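Esterase TesA (Pseudomonas aeruginosa, PDB 4JGG) hydrolyses carboxylic esters, preferring Tween detergents and short-chain p-nitrophenyl esters, and shows weak thioesterase activity towards palmitoyl-coenzyme A. Local coordinates at residues M102-Q116 / A143-T157. Numbering follows the deposited sequence.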
ATOM      1  N   MET A 102      -8.712 -13.777   7.330  1.00 12.41           N
ATOM      2  CA  MET A 102      -9.086 -14.391   6.058  1.00 13.68           C
ATOM      3  C   MET A 102      -7.940 -15.287   5.623  1.00  9.38           C
ATOM      4  O   MET A 102      -6.895 -15.307   6.265  1.00 11.24           O
ATOM      5  CB  MET A 102      -9.378 -13.311   5.011  1.00 12.14           C
ATOM      6  CG  MET A 102     -10.428 -12.320   5.504  1.00 15.24           C
ATOM      7  SD  MET A 102     -10.958 -11.039   4.351  1.00 18.68           S
ATOM      8  CE  MET A 102     -11.496 -11.983   2.939  1.00 18.20           C
ATOM      9  N   ALA A 103      -8.126 -16.024   4.541  1.00 13.14           N
ATOM     10  CA  ALA A 103      -7.114 -16.987   4.112  1.00 17.41           C
ATOM     11  C   ALA A 103      -5.936 -16.289   3.416  1.00 15.47           C
ATOM     12  O   ALA A 103      -6.128 -15.463   2.533  1.00 15.34           O
ATOM     13  CB  ALA A 103      -7.734 -18.033   3.200  1.00 16.41           C
ATOM     14  N   PRO A 104      -4.711 -16.609   3.839  1.00 16.26           N
ATOM     15  CA  PRO A 104      -3.495 -16.087   3.213  1.00 13.38           C
ATOM     16  C   PRO A 104      -3.383 -16.439   1.735  1.00 17.43           C
ATOM     17  O   PRO A 104      -2.763 -15.695   0.981  1.00 14.97           O
ATOM     18  CB  PRO A 104      -2.383 -16.789   3.990  1.00 14.76           C
ATOM     19  CG  PRO A 104      -2.977 -17.064   5.315  1.00 16.93           C
ATOM     20  CD  PRO A 104      -4.418 -17.367   5.067  1.00 14.89           C
ATOM     21  N   ALA A 105      -3.957 -17.565   1.325  1.00 18.21           N
ATOM     22  CA  ALA A 105      -3.815 -18.004  -0.063  1.00 17.65           C
ATOM     23  C   ALA A 105      -4.638 -17.134  -1.010  1.00 18.96           C
ATOM     24  O   ALA A 105      -4.183 -16.804  -2.111  1.00 14.00           O
ATOM     25  CB  ALA A 105      -4.193 -19.466  -0.205  1.00 18.22           C
ATOM     26  N   GLN A 106      -5.845 -16.761  -0.580  1.00 15.83           N
ATOM     27  CA  GLN A 106      -6.699 -15.891  -1.386  1.00 16.86           C
ATOM     28  C   GLN A 106      -6.106 -14.486  -1.512  1.00 14.08           C
ATOM     29  O   GLN A 106      -6.329 -13.797  -2.511  1.00 15.27           O
ATOM     30  CB  GLN A 106      -8.138 -15.843  -0.838  1.00 16.27           C
ATOM     31  CG  GLN A 106      -8.268 -15.435   0.641  1.00 20.61           C
ATOM     32  CD  GLN A 106      -8.470 -13.928   0.836  1.00 21.05           C
ATOM     33  OE1 GLN A 106      -9.139 -13.266   0.031  1.00 27.61           O
ATOM     34  NE2 GLN A 106      -7.901 -13.389   1.909  1.00 11.70           N
ATOM     35  N   LEU A 107      -5.352 -14.066  -0.501  1.00 13.77           N
ATOM     36  CA  LEU A 107      -4.637 -12.791  -0.555  1.00 13.58           C
ATOM     37  C   LEU A 107      -3.616 -12.845  -1.673  1.00 10.84           C
ATOM     38  O   LEU A 107      -3.515 -11.927  -2.495  1.00 12.51           O
ATOM     39  CB  LEU A 107      -3.920 -12.504   0.768  1.00 13.46           C
ATOM     40  CG  LEU A 107      -3.045 -11.246   0.779  1.00 10.01           C
ATOM     41  CD1 LEU A 107      -3.854  -9.987   0.452  1.00  9.96           C
ATOM     42  CD2 LEU A 107      -2.310 -11.081   2.108  1.00 13.46           C
ATOM     43  N   GLN A 108      -2.858 -13.935  -1.700  1.00 11.53           N
ATOM     44  CA  GLN A 108      -1.809 -14.112  -2.694  1.00 15.03           C
ATOM     45  C   GLN A 108      -2.415 -14.118  -4.095  1.00 15.89           C
ATOM     46  O   GLN A 108      -1.871 -13.528  -5.022  1.00 13.77           O
ATOM     47  CB  GLN A 108      -1.042 -15.412  -2.424  1.00 17.40           C
ATOM     48  CG  GLN A 108       0.377 -15.418  -2.985  1.00 18.02           C
ATOM     49  CD  GLN A 108       0.408 -15.568  -4.492  1.00 18.57           C
ATOM     50  OE1 GLN A 108      -0.590 -15.934  -5.111  1.00 22.10           O
ATOM     51  NE2 GLN A 108       1.563 -15.286  -5.095  1.00 22.70           N
ATOM     52  N   GLN A 109      -3.557 -14.776  -4.243  1.00 12.56           N
ATOM     53  CA  GLN A 109      -4.230 -14.848  -5.538  1.00 13.57           C
ATOM     54  C   GLN A 109      -4.726 -13.475  -6.019  1.00 13.14           C
ATOM     55  O   GLN A 109      -4.461 -13.046  -7.153  1.00 14.38           O
ATOM     56  CB  GLN A 109      -5.406 -15.826  -5.437  1.00 15.04           C
ATOM     57  CG  GLN A 109      -6.169 -16.045  -6.737  1.00 23.40           C
ATOM     58  CD  GLN A 109      -7.445 -16.845  -6.520  1.00 25.59           C
ATOM     59  OE1 GLN A 109      -8.274 -16.498  -5.673  1.00 26.63           O
ATOM     60  NE2 GLN A 109      -7.602 -17.926  -7.276  1.00 33.59           N
ATOM     61  N   ASN A 110      -5.466 -12.797  -5.153  1.00 10.54           N
ATOM     62  CA  ASN A 110      -5.999 -11.481  -5.460  1.00 10.85           C
ATOM     63  C   ASN A 110      -4.925 -10.433  -5.770  1.00 12.43           C
ATOM     64  O   ASN A 110      -5.029  -9.709  -6.757  1.00 11.06           O
ATOM     65  CB  ASN A 110      -6.891 -10.999  -4.321  1.00  9.19           C
ATOM     66  CG  ASN A 110      -8.147 -11.830  -4.182  1.00 15.81           C
ATOM     67  OD1 ASN A 110      -8.611 -12.434  -5.154  1.00 13.00           O
ATOM     68  ND2 ASN A 110      -8.713 -11.860  -2.973  1.00 12.85           N
ATOM     69  N   LEU A 111      -3.892 -10.358  -4.936  1.00 11.42           N
ATOM     70  CA  LEU A 111      -2.825  -9.379  -5.147  1.00 11.30           C
ATOM     71  C   LEU A 111      -2.054  -9.686  -6.429  1.00 12.94           C
ATOM     72  O   LEU A 111      -1.757  -8.794  -7.204  1.00 16.65           O
ATOM     73  CB  LEU A 111      -1.853  -9.348  -3.959  1.00 12.13           C
ATOM     74  CG  LEU A 111      -2.257  -8.723  -2.621  1.00 10.77           C
ATOM     75  CD1 LEU A 111      -1.112  -8.921  -1.636  1.00 11.86           C
ATOM     76  CD2 LEU A 111      -2.582  -7.229  -2.750  1.00 10.43           C
ATOM     77  N   ALA A 112      -1.739 -10.958  -6.637  1.00 14.80           N
ATOM     78  CA  ALA A 112      -1.079 -11.407  -7.853  1.00 16.20           C
ATOM     79  C   ALA A 112      -1.846 -10.970  -9.096  1.00 16.56           C
ATOM     80  O   ALA A 112      -1.259 -10.401 -10.012  1.00 14.10           O
ATOM     81  CB  ALA A 112      -0.917 -12.930  -7.830  1.00 17.89           C
ATOM     82  N   SER A 113      -3.154 -11.244  -9.109  1.00 12.88           N
ATOM     83  CA  SER A 113      -4.043 -10.872 -10.205  1.00 13.26           C
ATOM     84  C   SER A 113      -4.116  -9.353 -10.405  1.00 12.73           C
ATOM     85  O   SER A 113      -4.122  -8.877 -11.541  1.00 16.56           O
ATOM     86  CB  SER A 113      -5.441 -11.447  -9.973  1.00 13.71           C
ATOM     87  OG  SER A 113      -6.307 -11.113 -11.041  1.00 20.48           O
ATOM     88  N   MET A 114      -4.153  -8.597  -9.310  1.00 13.77           N
ATOM     89  CA  MET A 114      -4.084  -7.132  -9.391  1.00 12.84           C
ATOM     90  C   MET A 114      -2.801  -6.686 -10.070  1.00 13.80           C
ATOM     91  O   MET A 114      -2.825  -5.786 -10.894  1.00 13.57           O
ATOM     92  CB  MET A 114      -4.144  -6.468  -8.002  1.00 13.97           C
ATOM     93  CG  MET A 114      -5.492  -6.505  -7.278  1.00 12.96           C
ATOM     94  SD  MET A 114      -5.468  -5.492  -5.764  1.00 11.41           S
ATOM     95  CE  MET A 114      -5.422  -3.833  -6.442  1.00  7.69           C
ATOM     96  N   ALA A 115      -1.676  -7.286  -9.683  1.00 16.88           N
ATOM     97  CA  ALA A 115      -0.373  -6.896 -10.217  1.00 14.50           C
ATOM     98  C   ALA A 115      -0.275  -7.288 -11.678  1.00 17.53           C
ATOM     99  O   ALA A 115       0.315  -6.575 -12.486  1.00 14.89           O
ATOM    100  CB  ALA A 115       0.763  -7.523  -9.416  1.00 16.84           C
ATOM    101  N   GLN A 116      -0.869  -8.425 -12.010  1.00 17.52           N
ATOM    102  CA  GLN A 116      -0.954  -8.871 -13.395  1.00 15.96           C
ATOM    103  C   GLN A 116      -1.728  -7.873 -14.243  1.00 18.95           C
ATOM    104  O   GLN A 116      -1.291  -7.502 -15.332  1.00 16.51           O
ATOM    105  CB  GLN A 116      -1.616 -10.251 -13.463  1.00 18.95           C
ATOM    106  CG  GLN A 116      -1.613 -10.889 -14.838  1.00 23.98           C
ATOM    107  CD  GLN A 116      -2.826 -10.510 -15.661  1.00 25.24           C
ATOM    108  OE1 GLN A 116      -3.889 -10.216 -15.118  1.00 25.16           O
ATOM    109  NE2 GLN A 116      -2.672 -10.517 -16.984  1.00 26.29           N
ATOM    110  N   ALA A 143       2.410 -15.519   8.184  1.00 20.97           N
ATOM    111  CA  ALA A 143       1.538 -16.197   7.227  1.00 19.21           C
ATOM    112  C   ALA A 143       1.049 -15.231   6.155  1.00 17.81           C
ATOM    113  O   ALA A 143       0.955 -15.585   4.979  1.00 14.22           O
ATOM    114  CB  ALA A 143       0.365 -16.840   7.938  1.00 19.04           C
ATOM    115  N   PHE A 144       0.731 -14.010   6.575  1.00 17.27           N
ATOM    116  CA  PHE A 144       0.293 -12.965   5.660  1.00 14.39           C
ATOM    117  C   PHE A 144       1.481 -12.200   5.099  1.00 16.78           C
ATOM    118  O   PHE A 144       1.550 -11.902   3.899  1.00 16.42           O
ATOM    119  CB  PHE A 144      -0.685 -12.023   6.377  1.00 15.22           C
ATOM    120  CG  PHE A 144      -2.003 -12.679   6.724  1.00 12.84           C
ATOM    121  CD1 PHE A 144      -3.005 -12.790   5.779  1.00  9.72           C
ATOM    122  CD2 PHE A 144      -2.227 -13.196   7.993  1.00 15.88           C
ATOM    123  CE1 PHE A 144      -4.224 -13.407   6.089  1.00 16.31           C
ATOM    124  CE2 PHE A 144      -3.426 -13.810   8.308  1.00 13.45           C
ATOM    125  CZ  PHE A 144      -4.430 -13.911   7.359  1.00 13.14           C
ATOM    126  N   SER A 145       2.434 -11.895   5.968  1.00 18.21           N
ATOM    127  CA  SER A 145       3.574 -11.087   5.562  1.00 15.84           C
ATOM    128  C   SER A 145       4.340 -11.711   4.395  1.00 16.36           C
ATOM    129  O   SER A 145       4.804 -11.006   3.498  1.00 14.55           O
ATOM    130  CB  SER A 145       4.503 -10.866   6.755  1.00 15.34           C
ATOM    131  OG  SER A 145       5.487  -9.902   6.463  1.00 17.41           O
ATOM    132  N   ARG A 146       4.474 -13.034   4.406  1.00 18.88           N
ATOM    133  CA  ARG A 146       5.257 -13.715   3.380  1.00 17.75           C
ATOM    134  C   ARG A 146       4.588 -13.668   2.026  1.00 16.93           C
ATOM    135  O   ARG A 146       5.243 -13.822   0.997  1.00 16.67           O
ATOM    136  CB  ARG A 146       5.515 -15.166   3.766  1.00 18.98           C
ATOM    137  CG  ARG A 146       6.569 -15.330   4.834  1.00 19.75           C
ATOM    138  CD  ARG A 146       6.827 -16.795   5.088  1.00 23.95           C
ATOM    139  NE  ARG A 146       5.589 -17.562   5.176  1.00 24.14           N
ATOM    140  CZ  ARG A 146       5.079 -18.032   6.308  1.00 29.56           C
ATOM    141  NH1 ARG A 146       5.703 -17.818   7.460  1.00 26.36           N
ATOM    142  NH2 ARG A 146       3.948 -18.729   6.284  1.00 32.72           N
ATOM    143  N   VAL A 147       3.275 -13.473   2.033  1.00 14.94           N
ATOM    144  CA  VAL A 147       2.505 -13.400   0.799  1.00 14.47           C
ATOM    145  C   VAL A 147       2.968 -12.243  -0.090  1.00 11.39           C
ATOM    146  O   VAL A 147       3.065 -12.384  -1.304  1.00 14.07           O
ATOM    147  CB  VAL A 147       0.996 -13.249   1.094  1.00 13.14           C
ATOM    148  CG1 VAL A 147       0.243 -12.792  -0.159  1.00 13.62           C
ATOM    149  CG2 VAL A 147       0.427 -14.559   1.619  1.00 13.93           C
ATOM    150  N   TYR A 148       3.252 -11.098   0.509  1.00 10.30           N
ATOM    151  CA  TYR A 148       3.698  -9.950  -0.276  1.00 13.54           C
ATOM    152  C   TYR A 148       4.934 -10.273  -1.096  1.00 13.05           C
ATOM    153  O   TYR A 148       4.979  -9.993  -2.294  1.00 14.30           O
ATOM    154  CB  TYR A 148       3.917  -8.735   0.624  1.00 15.15           C
ATOM    155  CG  TYR A 148       2.625  -8.302   1.268  1.00 11.87           C
ATOM    156  CD1 TYR A 148       1.713  -7.500   0.576  1.00  8.98           C
ATOM    157  CD2 TYR A 148       2.289  -8.735   2.543  1.00 10.46           C
ATOM    158  CE1 TYR A 148       0.511  -7.118   1.161  1.00 10.08           C
ATOM    159  CE2 TYR A 148       1.104  -8.354   3.138  1.00 12.41           C
ATOM    160  CZ  TYR A 148       0.212  -7.556   2.439  1.00 15.41           C
ATOM    161  OH  TYR A 148      -0.962  -7.193   3.042  1.00 13.31           O
ATOM    162  N   GLY A 149       5.932 -10.866  -0.451  1.00 14.49           N
ATOM    163  CA  GLY A 149       7.152 -11.268  -1.137  1.00 19.51           C
ATOM    164  C   GLY A 149       6.893 -12.313  -2.210  1.00 14.13           C
ATOM    165  O   GLY A 149       7.537 -12.321  -3.260  1.00 19.13           O
ATOM    166  N   ALA A 150       5.931 -13.187  -1.951  1.00 13.22           N
ATOM    167  CA  ALA A 150       5.557 -14.224  -2.903  1.00 13.62           C
ATOM    168  C   ALA A 150       4.977 -13.603  -4.172  1.00 14.85           C
ATOM    169  O   ALA A 150       5.377 -13.949  -5.286  1.00 13.77           O
ATOM    170  CB  ALA A 150       4.541 -15.177  -2.275  1.00 13.63           C
ATOM    171  N   VAL A 151       4.030 -12.683  -3.997  1.00 14.97           N
ATOM    172  CA  VAL A 151       3.416 -11.990  -5.132  1.00 13.03           C
ATOM    173  C   VAL A 151       4.432 -11.189  -5.943  1.00 13.84           C
ATOM    174  O   VAL A 151       4.431 -11.240  -7.174  1.00 13.78           O
ATOM    175  CB  VAL A 151       2.268 -11.070  -4.687  1.00 15.85           C
ATOM    176  CG1 VAL A 151       1.636 -10.395  -5.908  1.00 15.75           C
ATOM    177  CG2 VAL A 151       1.224 -11.875  -3.923  1.00 14.32           C
ATOM    178  N   ALA A 152       5.304 -10.459  -5.252  1.00 14.79           N
ATOM    179  CA  ALA A 152       6.349  -9.703  -5.922  1.00 14.59           C
ATOM    180  C   ALA A 152       7.241 -10.629  -6.746  1.00 16.94           C
ATOM    181  O   ALA A 152       7.632 -10.290  -7.865  1.00 20.04           O
ATOM    182  CB  ALA A 152       7.164  -8.906  -4.915  1.00 14.40           C
ATOM    183  N   ALA A 153       7.547 -11.797  -6.195  1.00 14.97           N
ATOM    184  CA  ALA A 153       8.343 -12.794  -6.898  1.00 17.83           C
ATOM    185  C   ALA A 153       7.627 -13.248  -8.156  1.00 16.23           C
ATOM    186  O   ALA A 153       8.190 -13.228  -9.253  1.00 17.30           O
ATOM    187  CB  ALA A 153       8.608 -13.992  -5.991  1.00 17.24           C
ATOM    188  N   GLN A 154       6.377 -13.658  -7.979  1.00 16.33           N
ATOM    189  CA  GLN A 154       5.586 -14.244  -9.049  1.00 15.89           C
ATOM    190  C   GLN A 154       5.298 -13.272 -10.184  1.00 17.49           C
ATOM    191  O   GLN A 154       5.362 -13.648 -11.359  1.00 19.54           O
ATOM    192  CB  GLN A 154       4.271 -14.778  -8.474  1.00 15.68           C
ATOM    193  CG  GLN A 154       3.337 -15.419  -9.479  1.00 16.19           C
ATOM    194  CD  GLN A 154       2.067 -15.897  -8.809  1.00 19.42           C
ATOM    195  OE1 GLN A 154       1.935 -15.796  -7.592  1.00 20.48           O
ATOM    196  NE2 GLN A 154       1.130 -16.421  -9.592  1.00 19.76           N
ATOM    197  N   GLU A 155       4.966 -12.030  -9.837  1.00 15.92           N
ATOM    198  CA  GLU A 155       4.542 -11.056 -10.840  1.00 19.10           C
ATOM    199  C   GLU A 155       5.625 -10.038 -11.198  1.00 18.38           C
ATOM    200  O   GLU A 155       5.366  -9.086 -11.939  1.00 19.53           O
ATOM    201  CB  GLU A 155       3.260 -10.334 -10.405  1.00 18.44           C
ATOM    202  CG  GLU A 155       2.035 -11.244 -10.212  1.00 15.07           C
ATOM    203  CD  GLU A 155       1.666 -12.016 -11.469  1.00 19.39           C
ATOM    204  OE1 GLU A 155       2.077 -11.590 -12.576  1.00 23.49           O
ATOM    205  OE2 GLU A 155       0.959 -13.044 -11.353  1.00 18.93           O
ATOM    206  N   LYS A 156       6.831 -10.243 -10.678  1.00 20.66           N
ATOM    207  CA  LYS A 156       7.955  -9.332 -10.912  1.00 19.64           C
ATOM    208  C   LYS A 156       7.630  -7.888 -10.549  1.00 20.37           C
ATOM    209  O   LYS A 156       7.855  -6.990 -11.353  1.00 22.08           O
ATOM    210  CB  LYS A 156       8.392  -9.351 -12.377  1.00 21.36           C
ATOM    211  CG  LYS A 156       8.202 -10.662 -13.092  1.00 22.99           C
ATOM    212  N   THR A 157       7.101  -7.652  -9.355  1.00 19.52           N
ATOM    213  CA  THR A 157       6.785  -6.289  -8.953  1.00 17.03           C
ATOM    214  C   THR A 157       7.877  -5.746  -8.047  1.00 17.97           C
ATOM    215  O   THR A 157       8.739  -6.493  -7.571  1.00 20.14           O
ATOM    216  CB  THR A 157       5.444  -6.203  -8.195  1.00 15.10           C
ATOM    217  OG1 THR A 157       5.651  -6.503  -6.810  1.00 14.39           O
ATOM    218  CG2 THR A 157       4.430  -7.175  -8.768  1.00 17.44           C
TER
HETATM  219  O   HOH W   1      -1.489 -16.426  -8.230  1.00 23.54           O
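P104, Q108 and A112 of helix 104-116 lie against F144, V147 and V151 of helix 143-155, the two axes running in roughly the same direction at a crossing angle of -37° and approaching to 9.3 Å. V147 is a knob in a hole formed by P104, L107, Q108 and L111. Its CG1, anti to the backbone N (chi1 164°), lies 3.5 Å from Q108 CA, while CG2 faces the P104 carbonyl. One turn on, V151 packs in a similar way, with CG1 3.5 Å from A112 CA and CG2 against the amide end of Q108, the two side chains passing in opposite directions. At the N-terminal end, P104 CG lies over one face of the F144 ring in a CH-pi contact, 4.2 Å from the ring centroid. The same ring presents its edge to the M102 carbonyl, with CZ 3.0 Å from M102 O in the ring plane. On the inner side, L111 CD1 reaches Y148 CE1 at 3.7 Å, and the Y148 hydroxyl is hydrogen-bonded to the L93 carbonyl. Q108 is itself a knob among V147, A150, V151 and Q154. Its NE2 donates to Q154 OE1 at 2.6 Å, nearly straight at 167°, with the two amide planes almost coplanar. A water takes a hydrogen from Q154 NE2 and gives one, over a longer distance, to Q108 OE1, completing a ring consistent with one orientation for each amide. L111 on strand 88-92 and V151 on strand 124-128 place this pair as neighbouring helices on one face of the parallel sheet in the alpha/beta/alpha SGNH-hydrolase fold. The chemistry thus divides by position: L111, Y148 and V151 pack next to the sheet, P104 and F144 close the N-terminal end, and a water-bridged amide pair links the outer margin.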